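Local coordinates for protein adenylyltransferase (Bartonella henselae str. Houston-1, PDB 5NH2) that transfers AMP from ATP onto tyrosine or threonine residues of host target proteins, using the Fic domain carried in this N-terminal piece of the protein, at residues 54-58 with 115-119; 77-81 with 92-96; 181-185 with 232-238; 216-221 with 254-259. All coordinates share one frame; numbering follows the deposited sequence.

Interaction 1: residues 54-58 with 115-119; sequences YFDTA and LQRLD
T57 and D119 carry this contact, in which a carboxylate from the middle of helix 109-124 is turned onto the first turn of helix 57-68. One oxygen of D119 does most of the work. It accepts from the backbone, with T57 N 2.8 Å from D119 OD1, and from the hydroxyl, with T57 OG1 2.7 Å from the same D119 OD1. Both donors lie on the syn side of that oxygen, but they approach from opposite faces of the carboxylate plane, each some 30° out of it. The T57 side chain makes this two-point grip possible: with chi1 at -69°, OG1 sits beside the backbone N and both groups reach a single acceptor. The backbone bond is bent, its N-H...O angle being 136°. The second oxygen of D119 is held less directly, through a water that donates to OD2 and accepts from A58 N. Against the hydroxyl, L115 crosses T57 at about a right angle, its CB 3.4 Å from T57 OG1. D56 meets the carboxylate with its CB, 3.8 Å from D119 OD1, while its own OD1 turns away as N-cap to accept from Y59 N. L115 and L118 also pack on helix 133-150, within the core of the Fic domain. The chemistry is that of a helix start served by two acidic side chains, D56 as the helix's own N-cap and D119 from helix 109-124; the amides gathered there would be expected to stabilise both negative charges, whose OD2 atoms stay 5.4 Å apart.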
loop_
_atom_site.group_PDB
_atom_site.type_symbol
_atom_site.label_atom_id
_atom_site.label_comp_id
_atom_site.label_asym_id
_atom_site.label_seq_id
_atom_site.Cartn_x
_atom_site.Cartn_y
_atom_site.Cartn_z
ATOM N N TYR A 54 -3.337 21.081 -4.724
ATOM C CA TYR A 54 -2.836 20.550 -5.991
ATOM C C TYR A 54 -2.163 19.211 -5.740
ATOM O O TYR A 54 -1.098 19.160 -5.118
ATOM C CB TYR A 54 -1.866 21.522 -6.669
ATOM C CG TYR A 54 -2.474 22.882 -6.833
ATOM C CD1 TYR A 54 -1.772 24.026 -6.498
ATOM C CD2 TYR A 54 -3.775 23.020 -7.304
ATOM C CE1 TYR A 54 -2.353 25.276 -6.631
ATOM C CE2 TYR A 54 -4.369 24.263 -7.437
ATOM C CZ TYR A 54 -3.656 25.386 -7.101
ATOM O OH TYR A 54 -4.254 26.619 -7.245
ATOM N N PHE A 55 -2.773 18.137 -6.247
ATOM C CA PHE A 55 -2.100 16.850 -6.328
ATOM C C PHE A 55 -1.220 16.859 -7.565
ATOM O O PHE A 55 -1.728 16.974 -8.680
ATOM C CB PHE A 55 -3.102 15.696 -6.368
ATOM C CG PHE A 55 -3.785 15.421 -5.031
ATOM C CD1 PHE A 55 -3.186 14.601 -4.075
ATOM C CD2 PHE A 55 -5.024 15.971 -4.741
ATOM C CE1 PHE A 55 -3.820 14.328 -2.825
ATOM C CE2 PHE A 55 -5.673 15.714 -3.517
ATOM C CZ PHE A 55 -5.061 14.886 -2.543
ATOM N N ASP A 56 0.086 16.722 -7.359
ATOM C CA ASP A 56 1.097 16.865 -8.384
ATOM C C ASP A 56 2.396 16.209 -7.892
ATOM O O ASP A 56 2.434 15.599 -6.813
ATOM C CB ASP A 56 1.305 18.346 -8.733
ATOM C CG ASP A 56 1.683 19.225 -7.494
ATOM O OD1 ASP A 56 2.060 18.685 -6.411
ATOM O OD2 ASP A 56 1.640 20.477 -7.626
ATOM N N THR A 57 3.476 16.374 -8.673
ATOM C CA THR A 57 4.780 15.797 -8.316
ATOM C C THR A 57 5.383 16.454 -7.063
ATOM O O THR A 57 6.041 15.766 -6.263
ATOM C CB THR A 57 5.735 15.924 -9.503
ATOM O OG1 THR A 57 5.298 15.047 -10.588
ATOM C CG2 THR A 57 7.194 15.644 -9.083
ATOM N N ALA A 58 5.133 17.768 -6.861
ATOM C CA ALA A 58 5.496 18.434 -5.609
ATOM C C ALA A 58 4.899 17.710 -4.416
ATOM O O ALA A 58 5.594 17.449 -3.432
ATOM C CB ALA A 58 5.025 19.889 -5.597
ATOM N N LEU A 115 6.604 12.401 -15.184
ATOM C CA LEU A 115 6.037 13.142 -14.050
ATOM C C LEU A 115 5.326 14.397 -14.532
ATOM O O LEU A 115 4.248 14.737 -14.020
ATOM C CB LEU A 115 7.100 13.495 -13.024
ATOM C CG LEU A 115 7.642 12.280 -12.293
ATOM C CD1 LEU A 115 8.926 12.627 -11.528
ATOM C CD2 LEU A 115 6.520 11.715 -11.375
ATOM N N GLN A 116 5.880 15.053 -15.570
ATOM C CA GLN A 116 5.198 16.211 -16.137
ATOM C C GLN A 116 3.815 15.809 -16.630
ATOM O O GLN A 116 2.819 16.488 -16.332
ATOM C CB GLN A 116 6.055 16.832 -17.249
ATOM C CG GLN A 116 7.358 17.226 -16.658
ATOM C CD GLN A 116 8.329 17.809 -17.641
ATOM O OE1 GLN A 116 8.138 17.755 -18.857
ATOM N NE2 GLN A 116 9.399 18.360 -17.118
ATOM N N ARG A 117 3.718 14.625 -17.257
ATOM C CA ARG A 117 2.416 14.153 -17.727
ATOM C C ARG A 117 1.446 13.965 -16.567
ATOM O O ARG A 117 0.292 14.428 -16.625
ATOM C CB ARG A 117 2.567 12.858 -18.494
ATOM C CG ARG A 117 1.855 12.949 -19.814
ATOM C CD ARG A 117 2.441 11.965 -20.819
ATOM N NE ARG A 117 3.768 12.339 -21.263
ATOM C CZ ARG A 117 4.864 11.631 -21.008
ATOM N NH1 ARG A 117 4.785 10.503 -20.298
ATOM N NH2 ARG A 117 6.043 12.049 -21.467
ATOM N N LEU A 118 1.923 13.347 -15.474
ATOM C CA LEU A 118 1.042 13.166 -14.336
ATOM C C LEU A 118 0.588 14.519 -13.800
ATOM O O LEU A 118 -0.622 14.738 -13.601
ATOM C CB LEU A 118 1.720 12.323 -13.274
ATOM C CG LEU A 118 0.959 12.336 -11.946
ATOM C CD1 LEU A 118 0.467 10.958 -11.608
ATOM C CD2 LEU A 118 1.795 12.920 -10.787
ATOM N N ASP A 119 1.520 15.487 -13.737
ATOM C CA ASP A 119 1.150 16.853 -13.350
ATOM C C ASP A 119 0.086 17.425 -14.276
ATOM O O ASP A 119 -0.892 18.022 -13.815
ATOM C CB ASP A 119 2.363 17.776 -13.340
ATOM C CG ASP A 119 3.292 17.537 -12.120
ATOM O OD1 ASP A 119 3.155 16.498 -11.431
ATOM O OD2 ASP A 119 4.191 18.380 -11.881
HETATM O O HOH W 1 5.173 19.197 -9.353
#

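Interaction 2: residues 77-81 with 92-96; sequences YLRHI and AMPEM
R79 meets M93 twice, once through its backbone and once through its side chain. M93 N donates to R79 O at 2.9 Å, and R79 NH1 returns a bond to M93 O at 3.0 Å. That second bond is nearly straight, 174° at the hydrogen, and lies both in the guanidinium plane and in the carbonyl plane of M93. M96 approaches from another direction: its CB stands over one face of the guanidinium, near the rim, and its CE, brought round by a bend at chi3, comes within 3.4 Å of R79 CD. Further out, P94 CA packs against H80 CB at 4.3 Å. The remaining donors of R79 find carbonyls, NE that of H151 and NH2 that of A106, so one buried arginine joins several loops through their backbones. R79 and H80 are the central residues of a type I turn from L78 to I81. The two segments flank the hairpin of strands 83-84 and 90-91, which probably corresponds to the flap of Fic enzymes, and the contact closes its base. R79 and H80 rest on I111 of helix 109-124, while the M96 side chain lies about 5 Å from that of ATP-binding N157, at the start of helix 157-171.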
loop_
_atom_site.group_PDB
_atom_site.type_symbol
_atom_site.label_atom_id
_atom_site.label_comp_id
_atom_site.label_asym_id
_atom_site.label_seq_id
_atom_site.Cartn_x
_atom_site.Cartn_y
_atom_site.Cartn_z
ATOM N N TYR A 77 13.904 13.636 -2.857
ATOM C CA TYR A 77 14.597 13.867 -4.125
ATOM C C TYR A 77 14.435 12.669 -5.074
ATOM O O TYR A 77 14.470 11.501 -4.656
ATOM C CB TYR A 77 16.093 14.175 -3.914
ATOM C CG TYR A 77 16.413 15.510 -3.198
ATOM C CD1 TYR A 77 16.080 15.700 -1.854
ATOM C CD2 TYR A 77 17.104 16.545 -3.848
ATOM C CE1 TYR A 77 16.392 16.889 -1.189
ATOM C CE2 TYR A 77 17.416 17.718 -3.188
ATOM C CZ TYR A 77 17.049 17.884 -1.855
ATOM O OH TYR A 77 17.354 19.050 -1.184
ATOM N N LEU A 78 14.203 12.991 -6.347
ATOM C CA LEU A 78 14.007 12.042 -7.429
ATOM C C LEU A 78 15.351 11.493 -7.880
ATOM O O LEU A 78 16.374 12.181 -7.822
ATOM C CB LEU A 78 13.298 12.726 -8.607
ATOM C CG LEU A 78 11.908 13.257 -8.209
ATOM C CD1 LEU A 78 11.341 14.162 -9.297
ATOM C CD2 LEU A 78 10.896 12.194 -7.824
ATOM N N ARG A 79 15.340 10.261 -8.398
ATOM C CA ARG A 79 16.606 9.548 -8.559
ATOM C C ARG A 79 17.392 9.946 -9.815
ATOM O O ARG A 79 18.583 9.603 -9.932
ATOM C CB ARG A 79 16.352 8.042 -8.554
ATOM C CG ARG A 79 15.600 7.565 -9.740
ATOM C CD ARG A 79 15.490 6.024 -9.773
ATOM N NE ARG A 79 14.320 5.570 -10.509
ATOM C CZ ARG A 79 14.294 5.243 -11.803
ATOM N NH1 ARG A 79 15.406 5.289 -12.554
ATOM N NH2 ARG A 79 13.149 4.851 -12.345
ATOM N N HIS A 80 16.777 10.634 -10.760
ATOM C CA HIS A 80 17.544 11.074 -11.923
ATOM C C HIS A 80 18.150 12.466 -11.739
ATOM O O HIS A 80 18.778 12.965 -12.674
ATOM C CB HIS A 80 16.674 11.038 -13.186
ATOM C CG HIS A 80 15.577 12.053 -13.194
ATOM N ND1 HIS A 80 14.573 12.061 -12.248
ATOM C CD2 HIS A 80 15.332 13.096 -14.020
ATOM C CE1 HIS A 80 13.748 13.065 -12.498
ATOM N NE2 HIS A 80 14.182 13.704 -13.571
ATOM N N ILE A 81 17.985 13.080 -10.577
ATOM C CA ILE A 81 18.572 14.382 -10.257
ATOM C C ILE A 81 19.781 14.133 -9.387
ATOM O O ILE A 81 19.651 13.466 -8.349
ATOM C CB ILE A 81 17.575 15.290 -9.534
ATOM C CG1 ILE A 81 16.220 15.151 -10.194
ATOM C CG2 ILE A 81 18.093 16.747 -9.487
ATOM C CD1 ILE A 81 16.273 15.442 -11.634
ATOM N N ALA A 92 23.326 9.377 -8.265
ATOM C CA ALA A 92 22.071 9.367 -9.014
ATOM C C ALA A 92 21.870 7.955 -9.538
ATOM O O ALA A 92 22.832 7.190 -9.671
ATOM C CB ALA A 92 22.061 10.360 -10.173
ATOM N N MET A 93 20.613 7.601 -9.820
ATOM C CA MET A 93 20.311 6.332 -10.476
ATOM C C MET A 93 19.266 6.544 -11.581
ATOM O O MET A 93 18.134 6.059 -11.486
ATOM C CB MET A 93 19.861 5.291 -9.447
ATOM C CG MET A 93 19.812 3.883 -9.995
ATOM S SD MET A 93 19.442 2.613 -8.747
ATOM C CE MET A 93 21.027 2.479 -7.905
ATOM N N PRO A 94 19.655 7.228 -12.674
ATOM C CA PRO A 94 18.752 7.336 -13.857
ATOM C C PRO A 94 18.233 5.992 -14.381
ATOM O O PRO A 94 17.121 5.923 -14.922
ATOM C CB PRO A 94 19.641 8.044 -14.914
ATOM C CG PRO A 94 21.059 7.601 -14.579
ATOM C CD PRO A 94 21.019 7.676 -12.994
ATOM N N GLU A 95 18.966 4.907 -14.191
ATOM C CA GLU A 95 18.470 3.595 -14.580
ATOM C C GLU A 95 18.581 2.687 -13.363
ATOM O O GLU A 95 19.671 2.525 -12.797
ATOM C CB GLU A 95 19.249 3.016 -15.797
ATOM C CG GLU A 95 18.718 1.655 -16.246
ATOM C CD GLU A 95 19.516 0.951 -17.336
ATOM O OE1 GLU A 95 19.378 -0.307 -17.499
ATOM O OE2 GLU A 95 20.259 1.646 -18.060
ATOM N N MET A 96 17.464 2.123 -12.932
ATOM C CA MET A 96 17.471 1.196 -11.796
ATOM C C MET A 96 17.056 -0.170 -12.327
ATOM O O MET A 96 15.866 -0.426 -12.546
ATOM C CB MET A 96 16.536 1.689 -10.687
ATOM C CG MET A 96 16.010 0.609 -9.722
ATOM S SD MET A 96 15.256 1.346 -8.206
ATOM C CE MET A 96 15.918 2.998 -8.338
#

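Interaction 3: residues 181-185 with 232-238; sequences ITKER and VNDRPVM
The start of helix 183-196 abuts the type I turn from V232 to R235, with T182 and N233 CA atoms 4.7 Å apart, and N233 serves the helix amides with two oxygens. Its backbone O accepts from E184 N at 3.1 Å, while its side-chain OD1 accepts from K183 N at 2.8 Å, that donor standing well above the plane of the amide carbonyl. The CG of N233 lies anti to its backbone N (chi1 -163°), which carries the amide across to the helix. T182 is the N-cap: its OG1 takes a capping bond from R185 N and in turn donates to R235 O at 2.8 Å, so the hydroxyl is used in both directions. The methyl of T182 packs beside it, 3.7 Å from V237 CG2 and 3.2 Å from V232 O. This is where the Fic domain meets the following OB-fold domain, since 237-239 is the first, edge strand of that mixed sheet; the N233 side chain also donates through ND2 to the backbone of A33 in the neighbouring chain, the antitoxin homologue BiaA. Next along the helix, E184 lays its CG 3.7 Å from P236 CD, along the turn. R185 is stretched out from CG to NE, and M238 CB sits over the centre of its guanidinium face, 3.4 Å from R185 CZ. The charge of that group is met by D208 of helix 200-208, in a salt bridge through NH1. A water donates to V237 O and accepts, weakly, from T182 N.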
loop_
_atom_site.group_PDB
_atom_site.type_symbol
_atom_site.label_atom_id
_atom_site.label_comp_id
_atom_site.label_asym_id
_atom_site.label_seq_id
_atom_site.Cartn_x
_atom_site.Cartn_y
_atom_site.Cartn_z
ATOM N N ILE A 181 -5.285 -5.486 0.712
ATOM C CA ILE A 181 -4.640 -6.098 -0.462
ATOM C C ILE A 181 -3.390 -6.824 0.005
ATOM O O ILE A 181 -2.519 -6.189 0.601
ATOM C CB ILE A 181 -4.251 -5.029 -1.499
ATOM C CG1 ILE A 181 -5.507 -4.393 -2.098
ATOM C CG2 ILE A 181 -3.284 -5.608 -2.580
ATOM C CD1 ILE A 181 -6.486 -5.416 -2.595
ATOM N N THR A 182 -3.269 -8.121 -0.298
ATOM C CA THR A 182 -2.061 -8.898 0.022
ATOM C C THR A 182 -0.905 -8.643 -0.972
ATOM O O THR A 182 -1.099 -8.217 -2.115
ATOM C CB THR A 182 -2.330 -10.412 0.024
ATOM O OG1 THR A 182 -2.623 -10.855 -1.317
ATOM C CG2 THR A 182 -3.446 -10.824 0.995
ATOM N N LYS A 183 0.311 -8.967 -0.517
ATOM C CA LYS A 183 1.501 -8.797 -1.333
ATOM C C LYS A 183 1.388 -9.589 -2.638
ATOM O O LYS A 183 1.749 -9.099 -3.727
ATOM C CB LYS A 183 2.732 -9.218 -0.518
ATOM C CG LYS A 183 4.109 -8.908 -1.230
ATOM C CD LYS A 183 5.306 -8.814 -0.235
ATOM C CE LYS A 183 6.593 -9.247 -0.894
ATOM N NZ LYS A 183 7.207 -8.207 -1.774
ATOM N N GLU A 184 0.851 -10.792 -2.539
ATOM C CA GLU A 184 0.590 -11.629 -3.703
ATOM C C GLU A 184 -0.335 -10.947 -4.718
ATOM O O GLU A 184 -0.029 -10.908 -5.924
ATOM C CB GLU A 184 -0.014 -12.953 -3.229
ATOM C CG GLU A 184 -0.430 -13.895 -4.362
ATOM C CD GLU A 184 0.774 -14.454 -5.136
ATOM O OE1 GLU A 184 1.944 -14.293 -4.692
ATOM O OE2 GLU A 184 0.537 -15.068 -6.200
ATOM N N ARG A 185 -1.499 -10.458 -4.259
ATOM C CA ARG A 185 -2.484 -9.896 -5.191
ATOM C C ARG A 185 -1.936 -8.638 -5.867
ATOM O O ARG A 185 -2.073 -8.482 -7.088
ATOM C CB ARG A 185 -3.810 -9.600 -4.474
ATOM C CG ARG A 185 -4.877 -8.922 -5.388
ATOM C CD ARG A 185 -6.174 -8.523 -4.653
ATOM N NE ARG A 185 -7.276 -8.334 -5.602
ATOM C CZ ARG A 185 -8.544 -8.018 -5.290
ATOM N NH1 ARG A 185 -8.930 -7.813 -4.025
ATOM N NH2 ARG A 185 -9.440 -7.886 -6.265
ATOM N N VAL A 232 -1.917 -14.435 5.410
ATOM C CA VAL A 232 -2.329 -14.594 4.020
ATOM C C VAL A 232 -1.549 -13.705 3.057
ATOM O O VAL A 232 -1.984 -13.524 1.907
ATOM C CB VAL A 232 -3.834 -14.365 3.864
ATOM C CG1 VAL A 232 -4.589 -15.604 4.328
ATOM C CG2 VAL A 232 -4.237 -13.117 4.616
ATOM N N ASN A 233 -0.488 -13.043 3.522
ATOM C CA ASN A 233 0.194 -12.059 2.677
ATOM C C ASN A 233 0.708 -12.675 1.367
ATOM O O ASN A 233 0.835 -11.967 0.351
ATOM C CB ASN A 233 1.327 -11.397 3.481
ATOM C CG ASN A 233 1.817 -10.094 2.831
ATOM O OD1 ASN A 233 1.054 -9.377 2.149
ATOM N ND2 ASN A 233 3.103 -9.791 3.022
ATOM N N ASP A 234 0.958 -13.993 1.357
ATOM C CA ASP A 234 1.429 -14.751 0.201
ATOM C C ASP A 234 0.313 -15.403 -0.641
ATOM O O ASP A 234 0.627 -16.117 -1.593
ATOM C CB ASP A 234 2.406 -15.823 0.658
ATOM C CG ASP A 234 3.753 -15.245 0.999
ATOM O OD1 ASP A 234 4.662 -15.325 0.145
ATOM O OD2 ASP A 234 3.905 -14.691 2.105
ATOM N N ARG A 235 -0.959 -15.176 -0.331
ATOM C CA ARG A 235 -2.061 -15.776 -1.069
ATOM C C ARG A 235 -2.954 -14.712 -1.730
ATOM O O ARG A 235 -3.133 -13.601 -1.198
ATOM C CB ARG A 235 -2.921 -16.652 -0.139
ATOM C CG ARG A 235 -2.165 -17.795 0.454
ATOM C CD ARG A 235 -1.998 -18.831 -0.602
ATOM N NE ARG A 235 -1.466 -20.112 -0.125
ATOM C CZ ARG A 235 -2.080 -20.933 0.736
ATOM N NH1 ARG A 235 -3.267 -20.618 1.285
ATOM N NH2 ARG A 235 -1.486 -22.072 1.062
ATOM N N PRO A 236 -3.556 -15.042 -2.876
ATOM C CA PRO A 236 -4.619 -14.192 -3.418
ATOM C C PRO A 236 -5.828 -14.184 -2.490
ATOM O O PRO A 236 -6.274 -15.234 -2.010
ATOM C CB PRO A 236 -4.936 -14.837 -4.780
ATOM C CG PRO A 236 -4.358 -16.206 -4.737
ATOM C CD PRO A 236 -3.252 -16.214 -3.729
ATOM N N VAL A 237 -6.324 -12.976 -2.206
ATOM C CA VAL A 237 -7.527 -12.725 -1.405
ATOM C C VAL A 237 -8.346 -11.688 -2.161
ATOM O O VAL A 237 -7.849 -10.595 -2.452
ATOM C CB VAL A 237 -7.203 -12.220 0.017
ATOM C CG1 VAL A 237 -8.491 -12.006 0.863
ATOM C CG2 VAL A 237 -6.263 -13.215 0.712
ATOM N N MET A 238 -9.560 -12.040 -2.553
ATOM C CA MET A 238 -10.343 -11.083 -3.308
ATOM C C MET A 238 -11.811 -11.391 -3.117
ATOM O O MET A 238 -12.201 -12.470 -2.638
ATOM C CB MET A 238 -10.001 -11.084 -4.798
ATOM C CG MET A 238 -10.123 -12.425 -5.388
ATOM S SD MET A 238 -9.092 -12.588 -6.844
ATOM C CE MET A 238 -9.456 -14.280 -7.235
HETATM O O HOH W 2 -6.509 -8.472 -1.328
#

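Interaction 4: residues 216-221 with 254-259; sequences RLLKEF and GLEGFA
In the OB-fold domain, the turn between strands 245-253 and 257-262 is held against helix 212-227 by E220, whose carboxylate receives two consecutive backbone amides. E256 N points almost straight at the syn lone pair of E220 OE1, at 2.7 Å and 169°. G257 N reaches E220 OE2 at 3.0 Å, on the syn side too but 21° out of the carboxylate plane and along a more bent path. E220 gets there by leaving the helix fully extended, CG anti to the backbone N, and the forked acceptor fixes the rotation of its end. One turn earlier, R216 and E256 form a salt bridge through NH1 and OE2; the modelled separation is implausibly short, so its exact geometry is doubtful. E213 shares the same arginine, at NH2. A water donates both to R216 O and to E256 OE1, and that oxygen remains 4.3 Å from E220 OE1, two like charges of which that on E220 would be expected to be offset by the E256 and G257 amides. Beneath the polar layer, L217 CD2 lies 3.9 Å from G257 CA, and F221 CE1 is 4.3 Å from A259 CB. Helix and strand segments cross at -59°, their axes approaching to 8.6 Å. Deeper in, L217, F221 and A259 all pack on I268 of strand 265-270.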
loop_
_atom_site.group_PDB
_atom_site.type_symbol
_atom_site.label_atom_id
_atom_site.label_comp_id
_atom_site.label_asym_id
_atom_site.label_seq_id
_atom_site.Cartn_x
_atom_site.Cartn_y
_atom_site.Cartn_z
ATOM N N ARG A 216 -16.328 -3.934 3.689
ATOM C CA ARG A 216 -16.806 -4.563 4.924
ATOM C C ARG A 216 -16.438 -6.042 4.953
ATOM O O ARG A 216 -16.033 -6.568 5.998
ATOM C CB ARG A 216 -18.334 -4.454 5.060
ATOM C CG ARG A 216 -18.994 -3.114 5.158
ATOM C CD ARG A 216 -20.470 -3.263 5.712
ATOM N NE ARG A 216 -21.501 -3.620 4.714
ATOM C CZ ARG A 216 -21.877 -4.868 4.388
ATOM N NH1 ARG A 216 -21.315 -5.921 4.968
ATOM N NH2 ARG A 216 -22.823 -5.078 3.474
ATOM N N LEU A 217 -16.618 -6.727 3.804
ATOM C CA LEU A 217 -16.406 -8.164 3.695
ATOM C C LEU A 217 -14.943 -8.518 3.890
ATOM O O LEU A 217 -14.617 -9.456 4.639
ATOM C CB LEU A 217 -16.882 -8.648 2.324
ATOM C CG LEU A 217 -18.363 -8.435 2.027
ATOM C CD1 LEU A 217 -18.699 -8.929 0.637
ATOM C CD2 LEU A 217 -19.265 -9.077 3.088
ATOM N N LEU A 218 -14.046 -7.759 3.237
ATOM C CA LEU A 218 -12.624 -8.067 3.346
ATOM C C LEU A 218 -12.081 -7.671 4.710
ATOM O O LEU A 218 -11.190 -8.340 5.242
ATOM C CB LEU A 218 -11.840 -7.359 2.254
ATOM C CG LEU A 218 -11.908 -8.006 0.905
ATOM C CD1 LEU A 218 -11.373 -7.013 -0.116
ATOM C CD2 LEU A 218 -11.056 -9.268 0.907
ATOM N N LYS A 219 -12.577 -6.564 5.265
ATOM C CA LYS A 219 -12.282 -6.216 6.663
ATOM C C LYS A 219 -12.605 -7.361 7.641
ATOM O O LYS A 219 -11.771 -7.738 8.489
ATOM C CB LYS A 219 -13.060 -4.967 7.059
ATOM C CG LYS A 219 -12.399 -3.682 6.642
ATOM C CD LYS A 219 -13.067 -2.510 7.352
ATOM C CE LYS A 219 -12.415 -1.186 6.976
ATOM N NZ LYS A 219 -12.840 -0.066 7.866
ATOM N N GLU A 220 -13.818 -7.917 7.546
ATOM C CA GLU A 220 -14.139 -9.052 8.406
ATOM C C GLU A 220 -13.194 -10.206 8.155
ATOM O O GLU A 220 -12.671 -10.794 9.110
ATOM C CB GLU A 220 -15.569 -9.499 8.187
ATOM C CG GLU A 220 -15.977 -10.690 8.955
ATOM C CD GLU A 220 -17.365 -11.134 8.559
ATOM O OE1 GLU A 220 -18.337 -10.654 9.178
ATOM O OE2 GLU A 220 -17.489 -11.928 7.599
ATOM N N PHE A 221 -12.926 -10.526 6.873
ATOM C CA PHE A 221 -12.116 -11.711 6.598
ATOM C C PHE A 221 -10.702 -11.549 7.142
ATOM O O PHE A 221 -10.125 -12.497 7.691
ATOM C CB PHE A 221 -12.054 -12.013 5.102
ATOM C CG PHE A 221 -11.028 -13.064 4.762
ATOM C CD1 PHE A 221 -11.294 -14.408 4.954
ATOM C CD2 PHE A 221 -9.789 -12.710 4.308
ATOM C CE1 PHE A 221 -10.347 -15.377 4.647
ATOM C CE2 PHE A 221 -8.820 -13.674 4.017
ATOM C CZ PHE A 221 -9.105 -15.008 4.180
ATOM N N GLY A 254 -19.162 -15.935 8.424
ATOM C CA GLY A 254 -19.017 -14.964 9.481
ATOM C C GLY A 254 -20.289 -14.149 9.540
ATOM O O GLY A 254 -21.281 -14.490 8.899
ATOM N N LEU A 255 -20.276 -13.124 10.375
ATOM C CA LEU A 255 -21.453 -12.264 10.443
ATOM C C LEU A 255 -21.825 -11.704 9.069
ATOM O O LEU A 255 -22.986 -11.779 8.666
ATOM C CB LEU A 255 -21.215 -11.137 11.439
ATOM C CG LEU A 255 -21.272 -11.628 12.866
ATOM C CD1 LEU A 255 -20.403 -10.746 13.747
ATOM C CD2 LEU A 255 -22.733 -11.586 13.276
ATOM N N GLU A 256 -20.881 -11.042 8.380
ATOM C CA GLU A 256 -21.180 -10.382 7.101
ATOM C C GLU A 256 -20.933 -11.215 5.832
ATOM O O GLU A 256 -21.684 -11.095 4.855
ATOM C CB GLU A 256 -20.444 -9.050 7.055
ATOM C CG GLU A 256 -21.061 -8.132 8.119
ATOM C CD GLU A 256 -20.487 -6.750 8.143
ATOM O OE1 GLU A 256 -19.525 -6.524 8.903
ATOM O OE2 GLU A 256 -21.000 -5.892 7.405
ATOM N N GLY A 257 -19.910 -12.066 5.800
ATOM C CA GLY A 257 -19.501 -12.673 4.548
ATOM C C GLY A 257 -19.060 -14.104 4.751
ATOM O O GLY A 257 -18.954 -14.590 5.884
ATOM N N PHE A 258 -18.855 -14.791 3.631
ATOM C CA PHE A 258 -18.312 -16.143 3.638
ATOM C C PHE A 258 -17.117 -16.217 2.706
ATOM O O PHE A 258 -16.952 -15.399 1.799
ATOM C CB PHE A 258 -19.334 -17.210 3.221
ATOM C CG PHE A 258 -19.698 -17.158 1.771
ATOM C CD1 PHE A 258 -20.594 -16.208 1.308
ATOM C CD2 PHE A 258 -19.147 -18.057 0.864
ATOM C CE1 PHE A 258 -20.947 -16.149 -0.019
ATOM C CE2 PHE A 258 -19.496 -18.018 -0.488
ATOM C CZ PHE A 258 -20.399 -17.049 -0.929
ATOM N N ALA A 259 -16.303 -17.247 2.935
ATOM C CA ALA A 259 -15.056 -17.472 2.232
ATOM C C ALA A 259 -15.089 -18.833 1.561
ATOM O O ALA A 259 -15.568 -19.825 2.134
ATOM C CB ALA A 259 -13.845 -17.399 3.173
HETATM O O HOH W 3 -16.846 -5.481 8.396
#

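In the fold
Read from the N terminus, interaction 1 opens the first loop, from the start of helix 57-68, and closes it at helix 109-124. Interaction 2 is nested inside that loop, closing the shorter one around the hairpin 83-84/90-91, and the two touch where L115 CD1 meets L78 CD1 at 3.6 Å. Both belong to the Fic domain. Interaction 3 opens only afterwards and joins helix 183-196 to the entry of the OB-fold sheet. Interaction 4 begins inside its loop and ends beyond it, so the two cross; V237 packs on L218 and F221, linking them on one sheet. Interactions 2 and 4 are the most distant pair, their centres about 43 Å apart, on opposite sides of the chain's centre.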